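Local coordinates for protein neuraminidase (Bacteroides thetaiotaomicron, PDB 5MUL) that acts as a beta-propeller glycoside hydrolase, probably a rhamnosidase, and binds beta-D-glucuronic acid, at residues A[166-171]-A[185-190]; A[23-28]-A[417-422]. All coordinates share one frame; numbering follows the deposited sequence. Where two conformers were deposited one is given.

How the contacts relate
The two contacts share no strand and lie on opposite sides of the chain's centre, with about 26 Å between their nearest atoms. Contact 1 is mostly buried. It joins strand 167-174 of one sheet to the loop that leaves that sheet for strand 195-202. Contact 2 is only partly buried and pairs two strands far apart in sequence, 22-29 and 418-425. The chemistry follows the place in the fold. Contact 1 has one direct hydrogen bond, two bridging waters and a small cluster of apolar side chains. Contact 2 has a ladder of backbone bonds, with a tyrosine ring packed on the face that also carries Glu25 and Lys28.

Contact 1. Residues A[166-171]-A[185-190]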
ATOM      1  N   GLY A 166      15.266   1.725  11.175  1.00 14.44           N
ATOM      2  CA  GLY A 166      14.084   2.300  10.526  1.00 14.23           C
ATOM      3  C   GLY A 166      13.016   2.703  11.506  1.00 13.74           C
ATOM      4  O   GLY A 166      12.717   1.974  12.448  1.00 16.74           O
ATOM      5  N   ASN A 167      12.470   3.907  11.288  1.00 11.86           N
ATOM      6  CA  ASN A 167      11.463   4.471  12.170  1.00 12.25           C
ATOM      7  C   ASN A 167      10.400   5.180  11.308  1.00 11.73           C
ATOM      8  O   ASN A 167      10.740   5.921  10.416  1.00 12.12           O
ATOM      9  CB  ASN A 167      12.108   5.450  13.132  1.00 12.53           C
ATOM     10  CG  ASN A 167      11.100   6.158  13.994  1.00 12.18           C
ATOM     11  OD1 ASN A 167      10.435   5.517  14.813  1.00 14.31           O
ATOM     12  ND2 ASN A 167      11.013   7.472  13.839  1.00 13.73           N
ATOM     13  N   LEU A 168       9.126   4.991  11.654  1.00 10.96           N
ATOM     14  CA  LEU A 168       8.021   5.634  10.903  1.00 11.28           C
ATOM     15  C   LEU A 168       7.969   7.110  11.247  1.00 10.69           C
ATOM     16  O   LEU A 168       7.818   7.473  12.425  1.00 11.86           O
ATOM     17  CB  LEU A 168       6.726   4.952  11.296  1.00 11.55           C
ATOM     18  CG  LEU A 168       5.447   5.310  10.492  1.00 12.13           C
ATOM     19  CD1 LEU A 168       4.352   4.325  10.851  1.00 12.45           C
ATOM     20  CD2 LEU A 168       4.967   6.702  10.727  1.00 12.42           C
ATOM     21  N   VAL A 169       8.128   7.955  10.239  1.00 10.33           N
ATOM     22  CA  VAL A 169       7.980   9.401  10.381  1.00 11.04           C
ATOM     23  C   VAL A 169       6.777   9.835   9.532  1.00 10.98           C
ATOM     24  O   VAL A 169       6.629   9.373   8.393  1.00 11.11           O
ATOM     25  CB  VAL A 169       9.264  10.160  10.013  1.00 11.58           C
ATOM     26  CG1 VAL A 169       9.014  11.647  10.155  1.00 12.25           C
ATOM     27  CG2 VAL A 169      10.409   9.719  10.923  1.00 12.32           C
ATOM     28  N   MET A 170       5.931  10.707  10.079  1.00 10.88           N
ATOM     29  CA  MET A 170       4.664  11.071   9.449  1.00 10.96           C
ATOM     30  C   MET A 170       4.524  12.581   9.373  1.00 11.34           C
ATOM     31  O   MET A 170       4.690  13.274  10.413  1.00 11.48           O
ATOM     32  CB  MET A 170       3.521  10.480  10.265  1.00 11.50           C
ATOM     33  CG  MET A 170       2.135  10.758   9.750  1.00 11.43           C
ATOM     34  SD  MET A 170       0.832  10.048  10.752  1.00 12.30           S
ATOM     35  CE  MET A 170       0.976   8.323  10.338  1.00 12.18           C
ATOM     36  N   ASN A 171       4.242  13.096   8.187  1.00 11.54           N
ATOM     37  CA  ASN A 171       4.045  14.520   7.931  1.00 11.56           C
ATOM     38  C   ASN A 171       2.667  14.749   7.341  1.00 11.43           C
ATOM     39  O   ASN A 171       2.070  13.827   6.779  1.00 11.11           O
ATOM     40  CB  ASN A 171       5.046  15.072   6.902  1.00 11.67           C
ATOM     41  CG  ASN A 171       6.484  14.986   7.330  1.00 12.40           C
ATOM     42  OD1 ASN A 171       6.769  15.010   8.522  1.00 13.43           O
ATOM     43  ND2 ASN A 171       7.390  14.938   6.372  1.00 12.92           N
ATOM     44  N   ASP A 185       7.045  12.177  15.144  1.00 15.27           N
ATOM     45  CA  ASP A 185       8.442  11.757  15.053  1.00 16.58           C
ATOM     46  C   ASP A 185       8.630  10.326  15.501  1.00 15.20           C
ATOM     47  O   ASP A 185       9.513   9.638  14.997  1.00 16.32           O
ATOM     48  CB  ASP A 185       9.335  12.665  15.934  1.00 17.58           C
ATOM     49  CG  ASP A 185       9.592  14.002  15.287  1.00 21.84           C
ATOM     50  OD1 ASP A 185      10.103  13.984  14.156  1.00 26.15           O
ATOM     51  OD2 ASP A 185       9.278  15.025  15.881  1.00 28.84           O
ATOM     52  N   VAL A 186       7.870   9.895  16.496  1.00 13.96           N
ATOM     53  CA  VAL A 186       7.925   8.544  16.968  1.00 15.88           C
ATOM     54  C   VAL A 186       6.509   8.050  17.251  1.00 15.95           C
ATOM     55  O   VAL A 186       5.856   8.493  18.219  1.00 18.07           O
ATOM     56  CB  VAL A 186       8.779   8.351  18.228  1.00 17.64           C
ATOM     57  CG1 VAL A 186       8.897   6.854  18.521  1.00 18.60           C
ATOM     58  CG2 VAL A 186      10.192   8.911  18.033  1.00 18.95           C
ATOM     59  N   LEU A 187       6.069   7.139  16.417  1.00 13.86           N
ATOM     60  CA  LEU A 187       4.711   6.611  16.494  1.00 13.55           C
ATOM     61  C   LEU A 187       4.778   5.155  16.900  1.00 13.79           C
ATOM     62  O   LEU A 187       4.108   4.743  17.844  1.00 14.47           O
ATOM     63  CB  LEU A 187       4.004   6.812  15.137  1.00 13.29           C
ATOM     64  CG  LEU A 187       2.566   6.290  15.030  1.00 13.53           C
ATOM     65  CD1 LEU A 187       1.629   6.776  16.124  1.00 14.62           C
ATOM     66  CD2 LEU A 187       1.996   6.671  13.661  1.00 13.89           C
ATOM     67  N   ILE A 188       5.560   4.341  16.187  1.00 13.28           N
ATOM     68  CA  ILE A 188       5.817   2.947  16.540  1.00 14.28           C
ATOM     69  C   ILE A 188       7.270   2.881  17.047  1.00 15.14           C
ATOM     70  O   ILE A 188       8.180   3.270  16.332  1.00 16.38           O
ATOM     71  CB  ILE A 188       5.645   1.977  15.345  1.00 14.11           C
ATOM     72  CG1 ILE A 188       4.233   2.048  14.747  1.00 14.99           C
ATOM     73  CG2 ILE A 188       5.913   0.525  15.785  1.00 15.33           C
ATOM     74  CD1 ILE A 188       4.110   1.365  13.417  1.00 15.38           C
ATOM     75  N   ASP A 189       7.449   2.399  18.270  1.00 15.61           N
ATOM     76  CA  ASP A 189       8.772   2.365  18.915  1.00 17.65           C
ATOM     77  C   ASP A 189       9.140   0.905  19.217  1.00 18.14           C
ATOM     78  O   ASP A 189       8.529   0.259  20.051  1.00 18.15           O
ATOM     79  CB  ASP A 189       8.707   3.227  20.189  1.00 18.53           C
ATOM     80  CG  ASP A 189      10.025   3.317  20.937  1.00 22.68           C
ATOM     81  OD1 ASP A 189      10.998   2.682  20.501  1.00 23.64           O
ATOM     82  OD2 ASP A 189      10.053   4.039  21.951  1.00 25.45           O
ATOM     83  N   GLY A 190      10.174   0.412  18.536  0.50 21.32           N
ATOM     84  CA  GLY A 190      10.675  -0.939  18.761  0.50 23.64           C
ATOM     85  C   GLY A 190      11.759  -1.022  19.828  0.50 25.88           C
ATOM     86  O   GLY A 190      12.449  -2.034  19.911  0.50 25.29           O
TER
HETATM   87  O   HOH W   1       7.653   5.860  14.565  1.00 13.53           O
HETATM   88  O   HOH W   2       8.668   2.885  13.501  1.00 14.84           O
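The flat amide of Asn167 meets the loop 185-190 at its edge. Its ND2 donates to Asp185 O at 2.9 Å, and this oxygen lies in the amide plane. The bond is fairly straight, 154° at the hydrogen. Asn167 CG is anti to the backbone N (chi1 175°), and this brings the amide up to the loop. At the other end of the amide, OD1 is 2.8 Å from water 1. That water also lies 2.7 Å from Leu168 O and accepts from Leu187 N at 2.8 Å. Water 2 accepts from Leu168 N at 2.8 Å and hydrogen-bonds Ile188 O. Strand 167-174 belongs to a propeller blade. Strand 179-184 pairs with it, Met170 bonding to Val183 among others, and the loop then carries the chain to strand 195-202 of the next sheet. Beyond the waters the contact is apolar. Leu168 splits its branches: CD1 meets Ile188 CD1 at 3.9 Å, and CD2 lies beside Leu187 CD2. The same Leu187 CD2 takes Met170 CE at 3.8 Å, the methionine chain bending at its last torsion (chi3 -74°). Leu210 of strand 208-215 touches both Leu168 and Leu187. Asp185 OD1 forms a salt bridge with Arg182 NH1.

Contact 2. Residues A[23-28]-A[417-422]; sequences LVEVAK and PQMIYV
Leu23 lies over one face of the Tyr421 ring. Its CD2 methyl makes a CH-pi contact, 3.7 Å from the ring centroid and almost on the normal. Leu23 CG is closer still to the rim, 3.4 Å from Tyr421 CD2. Met419 CG covers the opposite face, offset toward the rim, so the ring is sandwiched between aliphatic groups. Glu25 runs alongside the tyrosine and points the same way. Water 3, in the ring plane, joins the two polar ends: it donates to Glu25 OE2 at 2.6 Å and hydrogen-bonds Tyr421 OH. The Met419 chain bends twice (chi2 59°, chi3 72°). This lays its SD 3.5 Å from Ala27 C and brings CE near the Glu25 carboxylate. Val26 CG2 touches Ile420 CG2 and Val422 CG2, each at 4.1 Å.

The backbone sets these positions. Val24 and Val422 form an antiparallel hydrogen-bonded pair. Val24 N donates to Val422 O at 2.9 Å, and Val422 N donates back to Val24 O. Val26 N then donates to Ile420 O at 2.8 Å, while Ile420 N donates to Ala27 O at 2.9 Å. Two residues thus face one, a beta bulge that shifts the register before Lys28 pairs with Met419. Val26 and Ala27 also rest on Ile54 and Tyr56 of strand 51-57. Strand 418-425 continues the sheet to strand 397-402. A strand from near the N-terminus added to the edge of a sheet built from the C-terminal end is consistent with the "velcro" closure of a beta-propeller.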
ATOM      1  N   LEU A  23      -7.506  -4.824 -20.527  1.00 14.58           N
ATOM      2  CA  LEU A  23      -6.099  -4.695 -20.240  1.00 15.91           C
ATOM      3  C   LEU A  23      -5.556  -3.558 -21.124  1.00 16.65           C
ATOM      4  O   LEU A  23      -5.326  -3.752 -22.351  1.00 19.03           O
ATOM      5  CB  LEU A  23      -5.393  -6.027 -20.493  1.00 17.17           C
ATOM      6  CG  LEU A  23      -3.939  -6.155 -20.126  1.00 18.29           C
ATOM      7  CD1 LEU A  23      -3.792  -6.359 -18.642  1.00 18.11           C
ATOM      8  CD2 LEU A  23      -3.312  -7.291 -20.940  1.00 19.13           C
ATOM      9  N   VAL A  24      -5.367  -2.384 -20.532  1.00 15.16           N
ATOM     10  CA  VAL A  24      -5.063  -1.156 -21.254  1.00 14.81           C
ATOM     11  C   VAL A  24      -3.575  -0.904 -21.257  1.00 15.22           C
ATOM     12  O   VAL A  24      -2.954  -0.754 -20.207  1.00 15.31           O
ATOM     13  CB  VAL A  24      -5.798   0.047 -20.649  1.00 15.50           C
ATOM     14  CG1 VAL A  24      -5.494   1.304 -21.456  1.00 15.84           C
ATOM     15  CG2 VAL A  24      -7.305  -0.221 -20.571  1.00 16.02           C
ATOM     16  N   GLU A  25      -2.951  -0.824 -22.428  1.00 14.56           N
ATOM     17  CA  GLU A  25      -1.536  -0.554 -22.529  1.00 16.58           C
ATOM     18  C   GLU A  25      -1.161   0.832 -22.050  1.00 15.83           C
ATOM     19  O   GLU A  25      -1.897   1.778 -22.278  1.00 16.11           O
ATOM     20  CB  GLU A  25      -1.046  -0.652 -23.972  1.00 19.78           C
ATOM     21  CG  GLU A  25      -1.038  -2.055 -24.521  1.00 21.67           C
ATOM     22  CD  GLU A  25      -0.464  -2.146 -25.934  1.00 25.44           C
ATOM     23  OE1 GLU A  25      -0.030  -1.124 -26.518  1.00 29.28           O
ATOM     24  OE2 GLU A  25      -0.434  -3.281 -26.430  1.00 30.05           O
ATOM     25  N   VAL A  26      -0.008   0.903 -21.387  1.00 15.50           N
ATOM     26  CA  VAL A  26       0.612   2.169 -21.053  1.00 16.14           C
ATOM     27  C   VAL A  26       1.869   2.357 -21.904  1.00 17.44           C
ATOM     28  O   VAL A  26       1.805   3.003 -22.945  1.00 20.52           O
ATOM     29  CB  VAL A  26       0.905   2.268 -19.542  1.00 15.11           C
ATOM     30  CG1 VAL A  26       1.453   3.644 -19.231  1.00 15.76           C
ATOM     31  CG2 VAL A  26      -0.356   1.978 -18.729  1.00 15.53           C
ATOM     32  N   ALA A  27       2.977   1.776 -21.482  1.00 17.32           N
ATOM     33  CA  ALA A  27       4.242   1.799 -22.201  1.00 18.18           C
ATOM     34  C   ALA A  27       5.147   0.777 -21.572  1.00 18.22           C
ATOM     35  O   ALA A  27       4.856   0.256 -20.482  1.00 18.36           O
ATOM     36  CB  ALA A  27       4.878   3.167 -22.141  1.00 18.97           C
ATOM     37  N   LYS A  28       6.261   0.454 -22.231  1.00 20.55           N
ATOM     38  CA  LYS A  28       7.214  -0.477 -21.639  1.00 22.29           C
ATOM     39  C   LYS A  28       8.053   0.222 -20.582  1.00 21.60           C
ATOM     40  O   LYS A  28       8.408   1.399 -20.716  1.00 23.71           O
ATOM     41  CB  LYS A  28       8.116  -1.121 -22.684  1.00 24.61           C
ATOM     42  CG  LYS A  28       7.362  -1.973 -23.684  1.00 26.27           C
ATOM     43  CD  LYS A  28       8.335  -2.603 -24.665  1.00 29.81           C
ATOM     44  CE  LYS A  28       7.634  -3.560 -25.612  1.00 33.14           C
ATOM     45  NZ  LYS A  28       8.609  -4.543 -26.174  1.00 36.59           N
ATOM     46  N   PRO A 417      12.666  -4.856 -21.420  1.00 38.06           N
ATOM     47  CA  PRO A 417      11.563  -3.976 -21.023  1.00 37.54           C
ATOM     48  C   PRO A 417      10.203  -4.621 -21.262  1.00 34.03           C
ATOM     49  O   PRO A 417       9.954  -5.150 -22.350  1.00 35.68           O
ATOM     50  CB  PRO A 417      11.734  -2.744 -21.938  1.00 38.85           C
ATOM     51  CG  PRO A 417      12.931  -3.018 -22.799  1.00 40.02           C
ATOM     52  CD  PRO A 417      13.170  -4.499 -22.753  1.00 39.59           C
ATOM     53  N   GLN A 418       9.320  -4.541 -20.262  1.00 30.18           N
ATOM     54  CA  GLN A 418       8.011  -5.212 -20.324  1.00 29.09           C
ATOM     55  C   GLN A 418       6.882  -4.180 -20.299  1.00 22.44           C
ATOM     56  O   GLN A 418       6.946  -3.228 -19.544  1.00 22.31           O
ATOM     57  CB  GLN A 418       7.854  -6.175 -19.134  1.00 30.95           C
ATOM     58  CG  GLN A 418       8.899  -7.292 -19.081  1.00 33.97           C
ATOM     59  CD  GLN A 418       8.758  -8.306 -20.207  1.00 36.85           C
ATOM     60  OE1 GLN A 418       7.673  -8.813 -20.487  1.00 36.66           O
ATOM     61  NE2 GLN A 418       9.879  -8.615 -20.857  1.00 41.00           N
ATOM     62  N   MET A 419       5.864  -4.395 -21.123  1.00 22.12           N
ATOM     63  CA  MET A 419       4.696  -3.503 -21.192  1.00 19.77           C
ATOM     64  C   MET A 419       4.009  -3.408 -19.838  1.00 17.86           C
ATOM     65  O   MET A 419       3.758  -4.423 -19.170  1.00 17.57           O
ATOM     66  CB  MET A 419       3.680  -4.008 -22.211  1.00 20.03           C
ATOM     67  CG  MET A 419       2.447  -3.145 -22.428  1.00 20.12           C
ATOM     68  SD  MET A 419       2.823  -1.490 -22.977  1.00 22.24           S
ATOM     69  CE  MET A 419       3.347  -1.811 -24.661  1.00 23.77           C
ATOM     70  N   ILE A 420       3.770  -2.177 -19.424  1.00 16.34           N
ATOM     71  CA  ILE A 420       2.910  -1.877 -18.298  1.00 15.25           C
ATOM     72  C   ILE A 420       1.488  -1.728 -18.818  1.00 14.99           C
ATOM     73  O   ILE A 420       1.273  -1.076 -19.838  1.00 14.85           O
ATOM     74  CB  ILE A 420       3.368  -0.571 -17.632  1.00 16.22           C
ATOM     75  CG1 ILE A 420       4.785  -0.781 -17.049  1.00 17.09           C
ATOM     76  CG2 ILE A 420       2.370  -0.129 -16.572  1.00 16.06           C
ATOM     77  CD1 ILE A 420       5.504   0.513 -16.720  1.00 18.23           C
ATOM     78  N   TYR A 421       0.530  -2.321 -18.094  1.00 14.02           N
ATOM     79  CA  TYR A 421      -0.885  -2.190 -18.380  1.00 13.93           C
ATOM     80  C   TYR A 421      -1.659  -1.707 -17.170  1.00 13.24           C
ATOM     81  O   TYR A 421      -1.230  -1.941 -16.017  1.00 14.07           O
ATOM     82  CB  TYR A 421      -1.511  -3.541 -18.746  1.00 14.76           C
ATOM     83  CG  TYR A 421      -0.882  -4.306 -19.867  1.00 16.29           C
ATOM     84  CD1 TYR A 421       0.162  -5.212 -19.631  1.00 18.07           C
ATOM     85  CD2 TYR A 421      -1.347  -4.141 -21.172  1.00 16.68           C
ATOM     86  CE1 TYR A 421       0.713  -5.955 -20.669  1.00 18.88           C
ATOM     87  CE2 TYR A 421      -0.801  -4.874 -22.207  1.00 19.35           C
ATOM     88  CZ  TYR A 421       0.229  -5.753 -21.947  1.00 19.09           C
ATOM     89  OH  TYR A 421       0.792  -6.488 -22.994  1.00 23.56           O
ATOM     90  N   VAL A 422      -2.808  -1.088 -17.396  1.00 12.75           N
ATOM     91  CA  VAL A 422      -3.819  -0.936 -16.356  1.00 12.28           C
ATOM     92  C   VAL A 422      -4.885  -1.972 -16.624  1.00 12.36           C
ATOM     93  O   VAL A 422      -5.513  -1.955 -17.699  1.00 13.51           O
ATOM     94  CB  VAL A 422      -4.391   0.479 -16.289  1.00 12.36           C
ATOM     95  CG1 VAL A 422      -5.542   0.586 -15.284  1.00 13.00           C
ATOM     96  CG2 VAL A 422      -3.288   1.461 -15.974  1.00 13.00           C
TER
HETATM   97  O   HOH W   3      -0.081  -5.610 -25.445  1.00 39.94           O